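Local coordinates for putative cell adhesion protein (Bacteroides eggerthii, PDB 4GPV) that probably serves as a FimA-like structural subunit of bacterial surface pili and so takes part in cell adhesion, at residues 39-45 / 335-341; 89-93 / 130-134; 109-115 / 190-196; 155-160 / 293-297. All coordinates share one frame; numbering follows the deposited sequence.

Contact 1. Residues 39-45 / 335-341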
# COMPACT_ATOMS: atom_id res chain seq x y z
N ALA A 39 -7.63 -11.17 13.31
CA ALA A 39 -7.44 -11.42 11.87
C ALA A 39 -6.02 -11.03 11.43
O ALA A 39 -5.56 -9.91 11.72
CB ALA A 39 -8.48 -10.67 11.05
N THR A 40 -5.32 -11.99 10.75
CA THR A 40 -3.95 -11.82 10.28
C THR A 40 -3.76 -12.41 8.86
O THR A 40 -4.17 -13.54 8.59
CB THR A 40 -2.99 -12.42 11.33
OG1 THR A 40 -2.86 -11.51 12.44
CG2 THR A 40 -1.62 -12.74 10.79
N ASP A 41 -3.16 -11.61 7.95
CA ASP A 41 -2.81 -12.03 6.59
C ASP A 41 -1.28 -12.13 6.57
O ASP A 41 -0.60 -11.12 6.43
CB ASP A 41 -3.35 -11.02 5.54
CG ASP A 41 -2.97 -11.34 4.08
OD1 ASP A 41 -2.31 -12.38 3.85
OD2 ASP A 41 -3.35 -10.56 3.18
N THR A 42 -0.74 -13.35 6.75
CA THR A 42 0.71 -13.54 6.81
C THR A 42 1.22 -13.68 5.38
O THR A 42 0.81 -14.56 4.64
CB THR A 42 1.07 -14.71 7.74
OG1 THR A 42 0.48 -14.45 9.01
CG2 THR A 42 2.58 -14.86 7.92
N GLU A 43 2.14 -12.78 5.01
CA GLU A 43 2.69 -12.70 3.67
C GLU A 43 4.19 -13.05 3.68
O GLU A 43 4.98 -12.29 4.26
CB GLU A 43 2.49 -11.27 3.16
CG GLU A 43 2.95 -10.99 1.74
CD GLU A 43 1.87 -10.91 0.68
OE1 GLU A 43 0.67 -10.88 1.03
OE2 GLU A 43 2.24 -10.83 -0.51
N ASP A 44 4.57 -14.14 3.01
CA ASP A 44 5.98 -14.50 2.86
C ASP A 44 6.56 -13.50 1.90
O ASP A 44 6.17 -13.46 0.73
CB ASP A 44 6.15 -15.95 2.38
CG ASP A 44 6.02 -16.95 3.51
OD1 ASP A 44 6.96 -17.04 4.33
OD2 ASP A 44 4.97 -17.63 3.58
N ALA A 45 7.34 -12.57 2.43
CA ALA A 45 7.88 -11.47 1.64
C ALA A 45 9.35 -11.64 1.43
O ALA A 45 10.12 -11.73 2.39
CB ALA A 45 7.60 -10.15 2.32
N ALA A 335 -10.60 -5.75 7.82
CA ALA A 335 -9.20 -5.38 7.86
C ALA A 335 -8.46 -6.41 8.69
O ALA A 335 -8.93 -6.77 9.76
CB ALA A 335 -9.02 -4.01 8.47
N ALA A 336 -7.31 -6.87 8.20
CA ALA A 336 -6.48 -7.79 8.95
C ALA A 336 -5.07 -7.23 9.03
O ALA A 336 -4.70 -6.36 8.21
CB ALA A 336 -6.46 -9.16 8.27
N GLN A 337 -4.32 -7.64 10.04
CA GLN A 337 -2.93 -7.23 10.11
C GLN A 337 -2.21 -7.88 8.93
O GLN A 337 -2.39 -9.09 8.71
CB GLN A 337 -2.29 -7.68 11.44
CG GLN A 337 -2.88 -6.98 12.67
CD GLN A 337 -2.68 -5.48 12.76
OE1 GLN A 337 -3.51 -4.77 13.34
NE2 GLN A 337 -1.59 -4.94 12.23
N TRP A 338 -1.45 -7.10 8.15
CA TRP A 338 -0.68 -7.64 7.04
C TRP A 338 0.73 -7.89 7.58
O TRP A 338 1.46 -6.96 7.86
CB TRP A 338 -0.70 -6.67 5.85
CG TRP A 338 -0.15 -7.23 4.56
CD1 TRP A 338 -0.17 -8.54 4.16
CD2 TRP A 338 0.30 -6.47 3.44
NE1 TRP A 338 0.39 -8.65 2.91
CE2 TRP A 338 0.66 -7.39 2.42
CE3 TRP A 338 0.54 -5.09 3.22
CZ2 TRP A 338 1.20 -6.99 1.19
CZ3 TRP A 338 1.10 -4.69 2.00
CH2 TRP A 338 1.39 -5.63 1.00
N VAL A 339 1.02 -9.16 7.89
CA VAL A 339 2.25 -9.55 8.58
C VAL A 339 3.32 -9.97 7.58
O VAL A 339 3.07 -10.76 6.67
CB VAL A 339 1.89 -10.69 9.57
CG1 VAL A 339 3.12 -11.37 10.16
CG2 VAL A 339 0.99 -10.17 10.69
N THR A 340 4.53 -9.45 7.78
CA THR A 340 5.68 -9.81 6.97
C THR A 340 6.21 -11.14 7.47
O THR A 340 6.33 -11.35 8.69
CB THR A 340 6.81 -8.76 7.08
OG1 THR A 340 7.20 -8.71 8.44
CG2 THR A 340 6.38 -7.37 6.62
N GLN A 341 6.60 -12.01 6.55
CA GLN A 341 7.32 -13.23 6.91
C GLN A 341 8.55 -13.20 5.99
O GLN A 341 8.51 -13.82 4.92
CB GLN A 341 6.41 -14.48 6.78
CG GLN A 341 6.91 -15.66 7.61
CD GLN A 341 5.78 -16.55 8.08
OE1 GLN A 341 5.06 -17.16 7.29
NE2 GLN A 341 5.60 -16.64 9.39
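Residues 40-45 and 335-341 run beside each other as parallel beta strands, in register from Thr40 opposite Gln337 to Asp44 opposite Gln341, with their axes 24° apart. Only the odd-numbered residues of 39-45 bond across, from Gln337 N to Ala39 O at one end to Ala45 N on Gln341 O at the other; the Asp41 N to Gln337 O bond is short, at 2.7 Å. On the face carrying Asp41, Glu43 and Trp338, the indole N-H of Trp338 reaches Glu43, NE1 to OE1 2.9 Å. OE1 sits in the plane of the ring, yet the donor comes from above the carboxylate, whose plane stands at 88° to the indole. Glu43 gets there by sending CG anti to its backbone N (chi1 -178°) and bending at chi2. Asp41 lies alongside Trp338, its OD2 3.9 Å from CD1 and hydrogen-bonded to Ser298; Lys159 forms salt bridges to this OD2 and to Glu43 OE1. On the other face beta-branched residues suited to extended strands meet, Thr40 CG2 touching Val339 CG2 at 3.7 Å, while Thr42 CG2 packs 3.4 Å from Gln341 OE1. A leucine in place of Trp338 would probably leave Glu43 without its indole donor and strip Phe155 of the ring stacked on it. The pairing joins an early strand to the last one of the chain. The backbone ladder and the NE1-OE1 bond join the two strands, while Lys159 balances the two carboxylates beside the indole and is likely to keep both ionised.

Contact 2. Residues 89-93 / 130-134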
# COMPACT_ATOMS: atom_id res chain seq x y z
N VAL A 89 15.73 -0.49 5.84
CA VAL A 89 14.76 -0.35 4.76
C VAL A 89 15.06 -1.47 3.78
O VAL A 89 16.19 -1.58 3.33
CB VAL A 89 14.77 1.05 4.07
CG1 VAL A 89 13.74 1.09 2.94
CG2 VAL A 89 14.48 2.17 5.07
N ALA A 90 14.06 -2.28 3.44
CA ALA A 90 14.27 -3.37 2.48
C ALA A 90 13.59 -3.06 1.16
O ALA A 90 12.53 -2.41 1.13
CB ALA A 90 13.68 -4.67 3.04
N ASN A 91 14.18 -3.56 0.08
CA ASN A 91 13.63 -3.63 -1.27
C ASN A 91 13.49 -2.29 -1.97
O ASN A 91 12.68 -2.18 -2.89
CB ASN A 91 12.30 -4.41 -1.25
CG ASN A 91 12.50 -5.86 -0.89
OD1 ASN A 91 13.57 -6.43 -1.10
ND2 ASN A 91 11.45 -6.53 -0.41
N THR A 92 14.37 -1.33 -1.68
CA THR A 92 14.37 -0.07 -2.44
C THR A 92 15.56 -0.05 -3.43
O THR A 92 15.74 0.93 -4.14
CB THR A 92 14.37 1.17 -1.56
OG1 THR A 92 15.61 1.26 -0.81
CG2 THR A 92 13.12 1.29 -0.67
N GLY A 93 16.35 -1.11 -3.45
CA GLY A 93 17.50 -1.25 -4.36
C GLY A 93 18.77 -0.58 -3.90
O GLY A 93 18.90 -0.21 -2.74
N ASN A 130 8.39 -7.65 -4.77
CA ASN A 130 9.21 -6.56 -4.23
C ASN A 130 8.34 -5.60 -3.49
O ASN A 130 7.75 -4.68 -4.09
CB ASN A 130 10.01 -5.83 -5.34
CG ASN A 130 11.07 -4.90 -4.77
OD1 ASN A 130 12.14 -5.36 -4.37
ND2 ASN A 130 10.74 -3.61 -4.60
N LEU A 131 8.24 -5.80 -2.18
CA LEU A 131 7.45 -4.93 -1.31
C LEU A 131 8.38 -4.18 -0.35
O LEU A 131 9.20 -4.80 0.30
CB LEU A 131 6.39 -5.75 -0.52
CG LEU A 131 5.28 -6.34 -1.38
CD1 LEU A 131 4.48 -7.38 -0.61
CD2 LEU A 131 4.40 -5.23 -1.97
N TRP A 132 8.23 -2.86 -0.27
CA TRP A 132 9.07 -2.09 0.66
C TRP A 132 8.73 -2.47 2.09
O TRP A 132 7.55 -2.62 2.41
CB TRP A 132 8.85 -0.58 0.48
CG TRP A 132 9.35 -0.01 -0.82
CD1 TRP A 132 10.19 -0.60 -1.72
CD2 TRP A 132 9.09 1.31 -1.33
NE1 TRP A 132 10.42 0.24 -2.78
CE2 TRP A 132 9.78 1.43 -2.55
CE3 TRP A 132 8.33 2.40 -0.87
CZ2 TRP A 132 9.73 2.60 -3.34
CZ3 TRP A 132 8.25 3.56 -1.66
CH2 TRP A 132 8.95 3.65 -2.87
N MSE A 133 9.75 -2.63 2.94
CA MSE A 133 9.61 -2.93 4.37
C MSE A 133 10.58 -2.09 5.14
O MSE A 133 11.63 -1.70 4.60
CB MSE A 133 9.86 -4.41 4.67
CG MSE A 133 8.83 -5.35 4.01
SE MSE A 133 9.32 -7.20 4.29
CE MSE A 133 10.32 -7.55 2.70
N SER A 134 10.22 -1.75 6.36
CA SER A 134 11.13 -0.95 7.16
C SER A 134 10.96 -1.29 8.63
O SER A 134 9.95 -1.85 9.06
CB SER A 134 10.92 0.54 6.90
OG SER A 134 9.70 0.98 7.48
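Val89 and Ala90 pair antiparallel with Ser134 and Met133, the first a non-hydrogen-bonded pair and the second a hydrogen-bonded one, in which Ala90 N gives Met133 O a bond of 2.8 Å and the return bond from Met133 N is weak. Where the ladder ends, Asn91 takes a positive phi (70°), a conformation asparagine accepts more readily than most residues, and side-chain amides carry the pairing on. Its ND2 binds Leu131 O at 2.9 Å, approaching from above the carbonyl plane, while Asn130 ND2 reaches back to Asn91 O at 3.0 Å within that carbonyl's plane. The two side chains pass one another head to tail, amide planes 47° apart. This is where strand 83-90, flanked in its sheet by strands 50-56 and 133-138, runs out into loops. Asn48 ties the amides together, its backbone N held by Asn91 OD1 and its side chain by Asn130 OD1. An alanine in place of Asn130 would probably leave the Asn91 carbonyl without this donor and the side-chain amide of Asn48 without this acceptor. Thr92 sets its methyl over one face of the Trp132 indole, CG2 lying 3.6 Å from the centre of the five-membered ring; its OG1 stands between backbone N and carbonyl carbon (chi1 66°), which turns CG2 onto the ring. Met133, present as selenomethionine, bends at chi3 to bring CE within 3.5 Å of Asn91 ND2.

Contact 3. Residues 109-115 / 190-196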
# COMPACT_ATOMS: atom_id res chain seq x y z
N LEU A 109 16.85 10.80 7.42
CA LEU A 109 16.26 9.51 7.13
C LEU A 109 14.77 9.49 7.49
O LEU A 109 13.97 8.96 6.73
CB LEU A 109 16.99 8.39 7.88
CG LEU A 109 16.39 6.99 7.70
CD1 LEU A 109 16.53 6.51 6.30
CD2 LEU A 109 17.03 6.01 8.61
N LEU A 110 14.41 10.08 8.64
CA LEU A 110 13.04 10.09 9.14
C LEU A 110 12.07 10.82 8.20
O LEU A 110 10.86 10.54 8.23
CB LEU A 110 12.98 10.70 10.54
CG LEU A 110 13.68 9.90 11.64
CD1 LEU A 110 13.65 10.64 12.98
CD2 LEU A 110 13.09 8.51 11.78
N ALA A 111 12.59 11.71 7.35
CA ALA A 111 11.80 12.47 6.39
C ALA A 111 11.75 11.83 5.00
O ALA A 111 10.98 12.31 4.17
CB ALA A 111 12.34 13.88 6.28
N VAL A 112 12.55 10.78 4.70
CA VAL A 112 12.53 10.20 3.34
C VAL A 112 11.17 9.60 3.00
O VAL A 112 10.65 8.80 3.76
CB VAL A 112 13.64 9.14 3.13
CG1 VAL A 112 13.51 8.48 1.75
CG2 VAL A 112 15.01 9.77 3.28
N THR A 113 10.66 9.90 1.80
CA THR A 113 9.41 9.28 1.31
C THR A 113 9.68 8.71 -0.09
O THR A 113 10.53 9.22 -0.83
CB THR A 113 8.24 10.32 1.30
OG1 THR A 113 8.56 11.34 0.36
CG2 THR A 113 8.05 11.01 2.64
N GLY A 114 8.95 7.66 -0.42
CA GLY A 114 8.99 7.05 -1.74
C GLY A 114 7.63 7.22 -2.40
O GLY A 114 6.65 7.52 -1.71
N SER A 115 7.56 7.06 -3.73
CA SER A 115 6.25 7.23 -4.39
C SER A 115 5.65 5.91 -4.68
O SER A 115 6.38 4.92 -4.79
CB SER A 115 6.39 8.06 -5.67
OG SER A 115 6.62 9.40 -5.29
N LYS A 190 -0.10 8.91 -2.71
CA LYS A 190 1.16 8.89 -3.44
C LYS A 190 2.40 8.59 -2.57
O LYS A 190 3.28 7.85 -3.02
CB LYS A 190 1.38 10.26 -4.14
CG LYS A 190 2.80 10.46 -4.71
CD LYS A 190 2.90 11.68 -5.60
CE LYS A 190 4.27 11.81 -6.23
NZ LYS A 190 4.22 12.63 -7.46
N LYS A 191 2.44 9.14 -1.35
CA LYS A 191 3.61 9.11 -0.47
C LYS A 191 3.69 7.92 0.45
O LYS A 191 2.77 7.66 1.20
CB LYS A 191 3.68 10.38 0.39
CG LYS A 191 4.23 11.59 -0.32
CD LYS A 191 4.69 12.64 0.69
CE LYS A 191 5.22 13.89 0.02
NZ LYS A 191 5.92 14.78 0.98
N GLY A 192 4.83 7.25 0.40
CA GLY A 192 5.13 6.11 1.26
C GLY A 192 6.21 6.53 2.22
O GLY A 192 7.36 6.74 1.81
N ARG A 193 5.84 6.72 3.50
CA ARG A 193 6.76 7.10 4.54
C ARG A 193 7.37 5.87 5.14
O ARG A 193 6.64 4.96 5.58
CB ARG A 193 6.03 7.90 5.63
CG ARG A 193 6.01 9.39 5.42
CD ARG A 193 7.39 10.00 5.62
NE ARG A 193 7.72 10.33 7.00
CZ ARG A 193 7.56 11.53 7.55
NH1 ARG A 193 7.03 12.52 6.84
NH2 ARG A 193 7.92 11.75 8.80
N PHE A 194 8.71 5.80 5.15
CA PHE A 194 9.33 4.62 5.74
C PHE A 194 9.33 4.70 7.25
O PHE A 194 9.25 3.66 7.91
CB PHE A 194 10.78 4.46 5.22
CG PHE A 194 10.83 4.27 3.73
CD1 PHE A 194 10.72 2.99 3.17
CD2 PHE A 194 10.97 5.36 2.87
CE1 PHE A 194 10.77 2.81 1.78
CE2 PHE A 194 11.00 5.18 1.48
CZ PHE A 194 10.88 3.92 0.95
N PHE A 195 9.52 5.91 7.81
CA PHE A 195 9.59 6.12 9.26
C PHE A 195 8.69 7.28 9.61
O PHE A 195 7.93 7.76 8.77
CB PHE A 195 11.04 6.35 9.69
CG PHE A 195 11.92 5.21 9.29
CD1 PHE A 195 11.85 3.99 9.95
CD2 PHE A 195 12.77 5.32 8.19
CE1 PHE A 195 12.59 2.89 9.52
CE2 PHE A 195 13.51 4.22 7.76
CZ PHE A 195 13.46 3.03 8.46
N GLY A 196 8.70 7.69 10.85
CA GLY A 196 7.83 8.77 11.27
C GLY A 196 6.65 8.24 12.03
O GLY A 196 6.52 7.03 12.26
O HOH W 1 10.65 8.22 6.43
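Thr113, Gly114 and Ser115 join Arg193, Gly192 and Lys191 as a short antiparallel edge pairing, adding strand 113-115 to the sheet built round strand 176-193. Gly114 and Gly192 form the hydrogen-bonded pair, with Gly192 N on Gly114 O at 2.8 Å and a matching bond back. Glycine suits Gly114 because the Phe194 ring lies close by: CE2 is 3.7 Å from Gly114 N, and a CB would be tight against CZ. The same ring turns its edge to Val112 O, which lies in its plane 3.6 Å from CD2, while Val112 CG1 leans on that side obliquely. Phe195 points toward 109-115, its ring lying by the end of helix 106-111. There Leu110 crosses it at about a right angle, CD2 packing on Phe195 CB at 3.6 Å, and Leu109 comes in obliquely at CE2; branched leucines fill the space round the ring, and Tyr87, which both leucines also touch, meets it edge-to-face. On the sheet face shared with Thr113, Arg193 folds back through bends at chi2 and chi3. Its CD presses on Thr113 CG2 at 3.2 Å, a tight fit, and Ala111 CA lies over one face of the guanidinium. NE donates to Phe195 O at 3.1 Å from above the carbonyl plane, and NH2 makes a salt bridge with Glu200, so the guanidinium is held by two partners. Between the segments a water molecule accepts the Phe195 N-H at 2.9 Å and lies 2.7 Å from Val112 O.

Contact 4. Residues 155-160 / 293-297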
# COMPACT_ATOMS: atom_id res chain seq x y z
N PHE A 155 5.51 -3.92 6.48
CA PHE A 155 5.26 -3.37 5.14
C PHE A 155 5.00 -1.89 5.22
O PHE A 155 4.30 -1.43 6.12
CB PHE A 155 4.02 -4.02 4.50
CG PHE A 155 4.21 -5.48 4.17
CD1 PHE A 155 5.17 -5.88 3.24
CD2 PHE A 155 3.40 -6.45 4.76
CE1 PHE A 155 5.33 -7.24 2.93
CE2 PHE A 155 3.54 -7.80 4.43
CZ PHE A 155 4.52 -8.19 3.53
N VAL A 156 5.51 -1.15 4.23
CA VAL A 156 5.25 0.29 4.13
C VAL A 156 3.84 0.48 3.55
O VAL A 156 3.17 1.46 3.89
CB VAL A 156 6.34 0.94 3.23
CG1 VAL A 156 6.01 2.40 2.88
CG2 VAL A 156 7.70 0.84 3.91
N ALA A 157 3.45 -0.38 2.62
CA ALA A 157 2.14 -0.31 1.97
C ALA A 157 1.03 -1.05 2.75
O ALA A 157 1.27 -1.75 3.74
CB ALA A 157 2.25 -0.91 0.57
N ALA A 158 -0.20 -0.91 2.23
CA ALA A 158 -1.39 -1.66 2.58
C ALA A 158 -1.78 -2.47 1.35
O ALA A 158 -1.40 -2.11 0.22
CB ALA A 158 -2.52 -0.69 2.99
N LYS A 159 -2.58 -3.50 1.53
CA LYS A 159 -3.05 -4.32 0.43
C LYS A 159 -4.58 -4.30 0.44
O LYS A 159 -5.19 -4.41 1.51
CB LYS A 159 -2.52 -5.75 0.63
CG LYS A 159 -2.89 -6.72 -0.49
CD LYS A 159 -2.13 -8.04 -0.29
CE LYS A 159 -2.95 -9.17 0.24
NZ LYS A 159 -2.13 -10.40 0.40
N ILE A 160 -5.18 -4.17 -0.75
CA ILE A 160 -6.65 -4.18 -0.87
C ILE A 160 -7.03 -5.30 -1.83
O ILE A 160 -6.59 -5.27 -2.97
CB ILE A 160 -7.19 -2.80 -1.36
CG1 ILE A 160 -6.82 -1.67 -0.36
CG2 ILE A 160 -8.74 -2.85 -1.58
CD1 ILE A 160 -7.03 -0.26 -0.94
N ILE A 293 -7.33 3.86 5.17
CA ILE A 293 -6.25 2.94 4.81
C ILE A 293 -5.05 3.18 5.69
O ILE A 293 -4.53 4.29 5.73
CB ILE A 293 -5.87 3.09 3.30
CG1 ILE A 293 -7.05 2.82 2.35
CG2 ILE A 293 -4.62 2.28 2.94
CD1 ILE A 293 -7.63 1.37 2.38
N GLU A 294 -4.56 2.11 6.33
CA GLU A 294 -3.37 2.15 7.17
C GLU A 294 -2.27 1.29 6.60
O GLU A 294 -2.58 0.21 6.09
CB GLU A 294 -3.68 1.59 8.57
CG GLU A 294 -4.68 2.35 9.40
CD GLU A 294 -4.75 1.68 10.75
OE1 GLU A 294 -3.74 1.73 11.50
OE2 GLU A 294 -5.75 0.97 10.99
N PRO A 295 -0.99 1.68 6.74
CA PRO A 295 0.10 0.80 6.30
C PRO A 295 0.08 -0.48 7.09
O PRO A 295 -0.36 -0.48 8.24
CB PRO A 295 1.38 1.58 6.64
CG PRO A 295 0.97 2.86 7.17
CD PRO A 295 -0.49 2.93 7.36
N GLY A 296 0.53 -1.58 6.49
CA GLY A 296 0.62 -2.84 7.22
C GLY A 296 -0.71 -3.50 7.51
O GLY A 296 -0.80 -4.35 8.40
N LYS A 297 -1.76 -3.10 6.79
CA LYS A 297 -3.08 -3.75 6.92
C LYS A 297 -3.47 -4.31 5.58
O LYS A 297 -3.10 -3.77 4.52
CB LYS A 297 -4.14 -2.75 7.43
CG LYS A 297 -3.86 -2.25 8.85
CD LYS A 297 -4.85 -2.77 9.87
CE LYS A 297 -4.48 -2.29 11.26
NZ LYS A 297 -5.64 -1.73 11.99
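Ala157 and Lys159 take up the two polar atoms offered by the type II beta turn Glu294-Lys297, a tight turn leading into strand 297-306, which runs parallel to strand 146-169. Gly296 N binds Ala157 O at 2.9 Å from above the carbonyl plane, and Lys159 N binds Lys297 O at 3.0 Å within the plane of that carbonyl. The turn has the classic Pro-Gly corner: proline holds the phi of the second position, and Gly296 adopts the positive phi (72°) of the third, which glycine takes up easily. Packing is tightest on the buried side. The small Ala158 lets the backbone close in, its CB only 3.2 Å from Glu294 O and 3.6 Å from Ile293 CG2. Pro295 also comes close, CB to Val156 O 3.3 Å, against the loop that precedes strand residues 158-160. Farther along, Ile160 and Ile293 cross at about a right angle and meet tip to tip, CD1 to CD1 at 3.7 Å. Both send CG1 beside the backbone N, which brings these ends together, and Thr251 packs against them. Lys159 and Phe155 lead away from the turn toward strands 40-46 and 329-343. The turn's outer side is looser and partly exposed, and its own Lys297 N to Glu294 O bond is weak. Out here Lys297 turns its chain back toward the turn, and NZ forms a salt bridge with Glu294 OE2 at 2.9 Å, on the syn side of the carboxylate, 33° out of its plane.

In the fold
From the N terminus, strand 40-46 waits until the end of the chain for its partner, so contact 1 closes the outermost loop and the other three nest within it. Contact 2 opens next at 89-93 and closes at 130-134, but contact 3 opens inside that loop at 109-115 and closes only at 190-196, so the two cross. Contact 4 opens at 155-160, after contact 2 has closed, and crosses contact 3 before closing at 293-297. Contacts 1, 2 and 4 tie strands of the larger sheet together, whereas contact 3 belongs to the second sheet and touches contacts 2 and 4 through Phe194, which meets Trp132 and Val156.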